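Local coordinates for beta-lactamase/D-alanine Carboxypeptidase (Yersinia pestis, PDB 3RJU), which probably acts on beta-lactams or D-alanyl peptides as a serine hydrolase of the beta-lactamase and penicillin-binding protein family, at residues Met26-Asn38 with Pro233-Asp247. Numbering follows the deposited sequence.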
loop_
_atom_site.group_PDB
_atom_site.type_symbol
_atom_site.label_atom_id
_atom_site.label_comp_id
_atom_site.label_asym_id
_atom_site.label_seq_id
_atom_site.Cartn_x
_atom_site.Cartn_y
_atom_site.Cartn_z
HETATM N N MSE A 26 -13.372 -11.313 -6.224
HETATM C CA MSE A 26 -12.671 -11.100 -4.959
HETATM C C MSE A 26 -11.682 -12.220 -4.677
HETATM O O MSE A 26 -11.978 -13.406 -4.922
HETATM C CB MSE A 26 -13.672 -11.015 -3.804
HETATM C CG MSE A 26 -13.018 -10.843 -2.438
HETATM SE SE MSE A 26 -14.381 -10.575 -1.097
HETATM C CE MSE A 26 -13.785 -11.732 0.272
ATOM N N ALA A 27 -10.509 -11.852 -4.153
ATOM C CA ALA A 27 -9.635 -12.823 -3.516
ATOM C C ALA A 27 -9.351 -12.379 -2.087
ATOM O O ALA A 27 -9.069 -11.205 -1.827
ATOM C CB ALA A 27 -8.325 -12.988 -4.287
ATOM N N LEU A 28 -9.408 -13.338 -1.167
ATOM C CA LEU A 28 -9.188 -13.091 0.253
ATOM C C LEU A 28 -8.087 -14.037 0.731
ATOM O O LEU A 28 -8.147 -15.254 0.473
ATOM C CB LEU A 28 -10.484 -13.368 1.042
ATOM C CG LEU A 28 -10.430 -13.184 2.567
ATOM C CD1 LEU A 28 -10.301 -11.718 2.966
ATOM C CD2 LEU A 28 -11.698 -13.777 3.179
ATOM N N VAL A 29 -7.097 -13.482 1.428
ATOM C CA VAL A 29 -5.978 -14.252 1.934
ATOM C C VAL A 29 -5.896 -13.997 3.423
ATOM O O VAL A 29 -5.747 -12.844 3.857
ATOM C CB VAL A 29 -4.635 -13.805 1.301
ATOM C CG1 VAL A 29 -3.460 -14.580 1.919
ATOM C CG2 VAL A 29 -4.676 -13.992 -0.217
ATOM N N VAL A 30 -5.979 -15.073 4.206
ATOM C CA VAL A 30 -5.930 -14.965 5.654
ATOM C C VAL A 30 -4.754 -15.776 6.173
ATOM O O VAL A 30 -4.627 -16.966 5.858
ATOM C CB VAL A 30 -7.245 -15.490 6.303
ATOM C CG1 VAL A 30 -7.184 -15.393 7.829
ATOM C CG2 VAL A 30 -8.455 -14.722 5.770
ATOM N N ILE A 31 -3.905 -15.145 6.982
ATOM C CA ILE A 31 -2.824 -15.852 7.650
ATOM C C ILE A 31 -3.081 -15.755 9.134
ATOM O O ILE A 31 -3.256 -14.666 9.655
ATOM C CB ILE A 31 -1.438 -15.248 7.343
ATOM C CG1 ILE A 31 -1.114 -15.385 5.858
ATOM C CG2 ILE A 31 -0.357 -15.951 8.194
ATOM C CD1 ILE A 31 0.138 -14.638 5.385
ATOM N N ASP A 32 -3.107 -16.897 9.816
ATOM C CA ASP A 32 -3.346 -16.916 11.251
ATOM C C ASP A 32 -2.397 -17.952 11.830
ATOM O O ASP A 32 -2.673 -19.149 11.804
ATOM C CB ASP A 32 -4.809 -17.264 11.530
ATOM C CG ASP A 32 -5.160 -17.206 13.013
ATOM O OD1 ASP A 32 -4.275 -17.436 13.871
ATOM O OD2 ASP A 32 -6.345 -16.955 13.317
ATOM N N ASN A 33 -1.260 -17.483 12.339
ATOM C CA ASN A 33 -0.192 -18.370 12.807
ATOM C C ASN A 33 0.162 -19.399 11.730
ATOM O O ASN A 33 0.656 -19.029 10.665
ATOM C CB ASN A 33 -0.575 -19.035 14.131
ATOM C CG ASN A 33 0.618 -19.680 14.840
ATOM O OD1 ASN A 33 1.783 -19.402 14.530
ATOM N ND2 ASN A 33 0.323 -20.545 15.806
ATOM N N ASN A 34 -0.094 -20.680 11.981
ATOM C CA ASN A 34 0.260 -21.692 10.984
ATOM C C ASN A 34 -0.786 -21.926 9.899
ATOM O O ASN A 34 -0.567 -22.728 8.988
ATOM C CB ASN A 34 0.602 -23.014 11.660
ATOM C CG ASN A 34 1.774 -22.881 12.577
ATOM O OD1 ASN A 34 2.846 -22.454 12.163
ATOM N ND2 ASN A 34 1.570 -23.208 13.842
ATOM N N GLN A 35 -1.914 -21.231 10.002
ATOM C CA GLN A 35 -3.032 -21.443 9.087
ATOM C C GLN A 35 -2.991 -20.425 7.970
ATOM O O GLN A 35 -2.801 -19.232 8.212
ATOM C CB GLN A 35 -4.374 -21.301 9.814
ATOM C CG GLN A 35 -4.545 -22.212 10.998
ATOM C CD GLN A 35 -4.129 -23.624 10.690
ATOM O OE1 GLN A 35 -4.708 -24.280 9.827
ATOM N NE2 GLN A 35 -3.095 -24.096 11.380
ATOM N N VAL A 36 -3.159 -20.901 6.742
ATOM C CA VAL A 36 -3.402 -20.016 5.613
ATOM C C VAL A 36 -4.737 -20.412 4.991
ATOM O O VAL A 36 -4.931 -21.567 4.599
ATOM C CB VAL A 36 -2.280 -20.105 4.563
ATOM C CG1 VAL A 36 -2.642 -19.271 3.312
ATOM C CG2 VAL A 36 -0.950 -19.652 5.171
ATOM N N VAL A 37 -5.654 -19.454 4.902
ATOM C CA VAL A 37 -6.981 -19.710 4.348
ATOM C C VAL A 37 -7.177 -18.755 3.182
ATOM O O VAL A 37 -7.046 -17.539 3.327
ATOM C CB VAL A 37 -8.105 -19.510 5.390
ATOM C CG1 VAL A 37 -9.480 -19.815 4.773
ATOM C CG2 VAL A 37 -7.873 -20.401 6.612
ATOM N N ASN A 38 -7.437 -19.323 2.009
ATOM C CA ASN A 38 -7.697 -18.554 0.802
ATOM C C ASN A 38 -9.135 -18.740 0.356
ATOM O O ASN A 38 -9.641 -19.863 0.383
ATOM C CB ASN A 38 -6.770 -19.004 -0.325
ATOM C CG ASN A 38 -5.346 -18.569 -0.110
ATOM O OD1 ASN A 38 -5.046 -17.379 -0.154
ATOM N ND2 ASN A 38 -4.457 -19.526 0.109
ATOM N N PRO A 233 -2.767 -12.643 -5.605
ATOM C CA PRO A 233 -3.028 -13.054 -4.228
ATOM C C PRO A 233 -1.888 -13.904 -3.644
ATOM O O PRO A 233 -1.490 -13.673 -2.502
ATOM C CB PRO A 233 -4.323 -13.865 -4.353
ATOM C CG PRO A 233 -5.051 -13.175 -5.521
ATOM C CD PRO A 233 -3.920 -12.893 -6.493
ATOM N N GLU A 234 -1.344 -14.850 -4.401
ATOM C CA GLU A 234 -0.320 -15.722 -3.827
ATOM C C GLU A 234 0.975 -14.944 -3.521
ATOM O O GLU A 234 1.635 -15.204 -2.504
ATOM C CB GLU A 234 -0.061 -16.961 -4.720
ATOM C CG GLU A 234 0.682 -16.651 -6.000
ATOM C CD GLU A 234 0.684 -17.802 -6.987
ATOM O OE1 GLU A 234 0.220 -18.915 -6.628
ATOM O OE2 GLU A 234 1.163 -17.597 -8.125
ATOM N N ASP A 235 1.337 -13.992 -4.380
ATOM C CA ASP A 235 2.529 -13.175 -4.113
ATOM C C ASP A 235 2.309 -12.355 -2.849
ATOM O O ASP A 235 3.225 -12.228 -2.015
ATOM C CB ASP A 235 2.838 -12.208 -5.264
ATOM C CG ASP A 235 3.542 -12.874 -6.442
ATOM O OD1 ASP A 235 3.615 -14.117 -6.519
ATOM O OD2 ASP A 235 4.028 -12.134 -7.313
HETATM N N MSE A 236 1.117 -11.775 -2.718
HETATM C CA MSE A 236 0.807 -10.943 -1.561
HETATM C C MSE A 236 0.752 -11.750 -0.276
HETATM O O MSE A 236 1.101 -11.231 0.797
HETATM C CB MSE A 236 -0.489 -10.148 -1.773
HETATM C CG MSE A 236 -0.396 -9.140 -2.911
HETATM SE SE MSE A 236 1.080 -7.878 -2.655
HETATM C CE MSE A 236 0.527 -7.243 -0.912
ATOM N N GLN A 237 0.326 -13.014 -0.366
ATOM C CA GLN A 237 0.400 -13.891 0.801
ATOM C C GLN A 237 1.850 -13.964 1.311
ATOM O O GLN A 237 2.116 -13.830 2.510
ATOM C CB GLN A 237 -0.090 -15.309 0.480
ATOM C CG GLN A 237 0.013 -16.255 1.653
ATOM C CD GLN A 237 -0.063 -17.721 1.234
ATOM O OE1 GLN A 237 -0.795 -18.074 0.305
ATOM N NE2 GLN A 237 0.698 -18.581 1.918
ATOM N N HIS A 238 2.786 -14.201 0.395
ATOM C CA HIS A 238 4.190 -14.324 0.770
ATOM C C HIS A 238 4.733 -13.033 1.381
ATOM O O HIS A 238 5.482 -13.083 2.360
ATOM C CB HIS A 238 5.035 -14.774 -0.429
ATOM C CG HIS A 238 4.666 -16.130 -0.941
ATOM N ND1 HIS A 238 4.591 -17.235 -0.119
ATOM C CD2 HIS A 238 4.337 -16.562 -2.182
ATOM C CE1 HIS A 238 4.232 -18.290 -0.830
ATOM N NE2 HIS A 238 4.071 -17.908 -2.087
ATOM N N TRP A 239 4.336 -11.887 0.828
ATOM C CA TRP A 239 4.777 -10.598 1.351
ATOM C C TRP A 239 4.236 -10.373 2.758
ATOM O O TRP A 239 4.973 -10.002 3.684
ATOM C CB TRP A 239 4.344 -9.448 0.433
ATOM C CG TRP A 239 4.994 -8.160 0.801
ATOM C CD1 TRP A 239 6.245 -7.767 0.459
ATOM C CD2 TRP A 239 4.441 -7.103 1.597
ATOM N NE1 TRP A 239 6.520 -6.528 0.998
ATOM C CE2 TRP A 239 5.426 -6.092 1.693
ATOM C CE3 TRP A 239 3.208 -6.904 2.224
ATOM C CZ2 TRP A 239 5.221 -4.904 2.402
ATOM C CZ3 TRP A 239 3.005 -5.729 2.934
ATOM C CH2 TRP A 239 4.007 -4.741 3.009
HETATM N N MSE A 240 2.944 -10.616 2.927
HETATM C CA MSE A 240 2.306 -10.365 4.208
HETATM C C MSE A 240 2.890 -11.291 5.291
HETATM O O MSE A 240 3.025 -10.895 6.452
HETATM C CB MSE A 240 0.794 -10.569 4.074
HETATM C CG MSE A 240 0.048 -10.255 5.345
HETATM SE SE MSE A 240 -1.882 -10.053 5.093
HETATM C CE MSE A 240 -2.312 -11.902 4.662
ATOM N N GLN A 241 3.239 -12.516 4.909
ATOM C CA GLN A 241 3.746 -13.514 5.858
ATOM C C GLN A 241 4.989 -13.026 6.604
ATOM O O GLN A 241 5.225 -13.422 7.746
ATOM C CB GLN A 241 4.058 -14.839 5.132
ATOM C CG GLN A 241 4.571 -15.979 6.052
ATOM C CD GLN A 241 3.525 -16.443 7.032
ATOM O OE1 GLN A 241 2.624 -17.197 6.671
ATOM N NE2 GLN A 241 3.610 -15.962 8.272
ATOM N N GLN A 242 5.799 -12.175 5.974
ATOM C CA GLN A 242 7.043 -11.749 6.633
ATOM C C GLN A 242 6.811 -10.890 7.878
ATOM O O GLN A 242 7.733 -10.689 8.670
ATOM C CB GLN A 242 8.078 -11.090 5.694
ATOM C CG GLN A 242 7.624 -10.680 4.309
ATOM C CD GLN A 242 8.260 -9.373 3.829
ATOM O OE1 GLN A 242 9.490 -9.211 3.786
ATOM N NE2 GLN A 242 7.425 -8.439 3.472
ATOM N N PHE A 243 5.586 -10.405 8.069
ATOM C CA PHE A 243 5.273 -9.636 9.284
ATOM C C PHE A 243 4.766 -10.488 10.444
ATOM O O PHE A 243 4.580 -9.986 11.547
ATOM C CB PHE A 243 4.258 -8.522 8.994
ATOM C CG PHE A 243 4.735 -7.527 7.963
ATOM C CD1 PHE A 243 5.446 -6.396 8.345
ATOM C CD2 PHE A 243 4.491 -7.736 6.613
ATOM C CE1 PHE A 243 5.903 -5.492 7.400
ATOM C CE2 PHE A 243 4.946 -6.832 5.662
ATOM C CZ PHE A 243 5.627 -5.698 6.057
ATOM N N LEU A 244 4.564 -11.777 10.193
ATOM C CA LEU A 244 3.823 -12.639 11.115
ATOM C C LEU A 244 4.653 -13.850 11.460
ATOM O O LEU A 244 5.237 -14.467 10.578
ATOM C CB LEU A 244 2.524 -13.110 10.438
ATOM C CG LEU A 244 1.637 -11.985 9.919
ATOM C CD1 LEU A 244 0.427 -12.542 9.159
ATOM C CD2 LEU A 244 1.190 -11.117 11.085
ATOM N N ALA A 245 4.684 -14.226 12.734
ATOM C CA ALA A 245 5.395 -15.438 13.128
ATOM C C ALA A 245 4.561 -16.694 12.834
ATOM O O ALA A 245 3.326 -16.683 12.901
ATOM C CB ALA A 245 5.761 -15.389 14.605
ATOM N N SER A 246 5.256 -17.790 12.558
ATOM C CA SER A 246 4.636 -19.102 12.435
ATOM C C SER A 246 5.605 -20.129 12.992
ATOM O O SER A 246 6.659 -19.776 13.510
ATOM C CB SER A 246 4.339 -19.429 10.970
ATOM O OG SER A 246 5.543 -19.626 10.238
ATOM N N ASP A 247 5.272 -21.404 12.886
ATOM C CA ASP A 247 6.216 -22.407 13.360
ATOM C C ASP A 247 7.441 -22.408 12.453
ATOM O O ASP A 247 8.554 -22.662 12.892
ATOM C CB ASP A 247 5.577 -23.800 13.405
ATOM C CG ASP A 247 4.556 -23.948 14.527
ATOM O OD1 ASP A 247 4.398 -23.018 15.337
ATOM O OD2 ASP A 247 3.907 -25.016 14.609
HETATM O O HOH W 1 1.876 -16.523 10.531
HETATM O O HOH W 2 1.682 -19.376 8.080
HETATM O O HOH W 3 3.923 -20.156 16.031
HETATM O O HOH W 4 -2.760 -16.850 -1.162
HETATM O O HOH W 5 -1.738 -20.307 -0.586
#
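Ile31 sets CG2 anti to its backbone N and sends CG1 the other way, beside that N (chi1 -64°), so its two branches divide the work. The Ile31 and Met240 side chains slide past each other in opposite directions, CD1 to CE 3.7 Å, and Ile31 CG2 lies 3.6 Å from CD1 of Leu244. This is helix-on-sheet packing in the beta-lactamase fold: helix 233-241 runs along strand 26-32, near the edge of the large antiparallel sheet, with helix 6-20 against the other face. The segment axes are 9.0 Å apart and inclined by only 25°, and every second strand residue faces every fourth helix residue. Ala27 CB rests against Pro233 CG, and Val29 crosses Gln237 at about a right angle, CG1 to CB.

Gln237, extended beyond CG, meets Val36 of the outermost strand coming from the opposite direction, Val36 CG1 3.7 Å from Gln237 CD. Two waters donate to Gln237 OE1; one also donates to Asn38 OD1, the other takes a weak bond from Asn38 ND2. Farther along, Gln241 bends at chi2 and turns its amide toward the hairpin end. OE1 and NE2 each reach Asn33 O through a separate water, while NE2 also bonds Leu244 O from above the carbonyl plane.

The type II' turn from Asp32 to Gln35 meets the chain beyond the helix where Asp247 N points onto an in-plane lone pair of Asn34 OD1, 2.7 Å away and nearly straight at 164°.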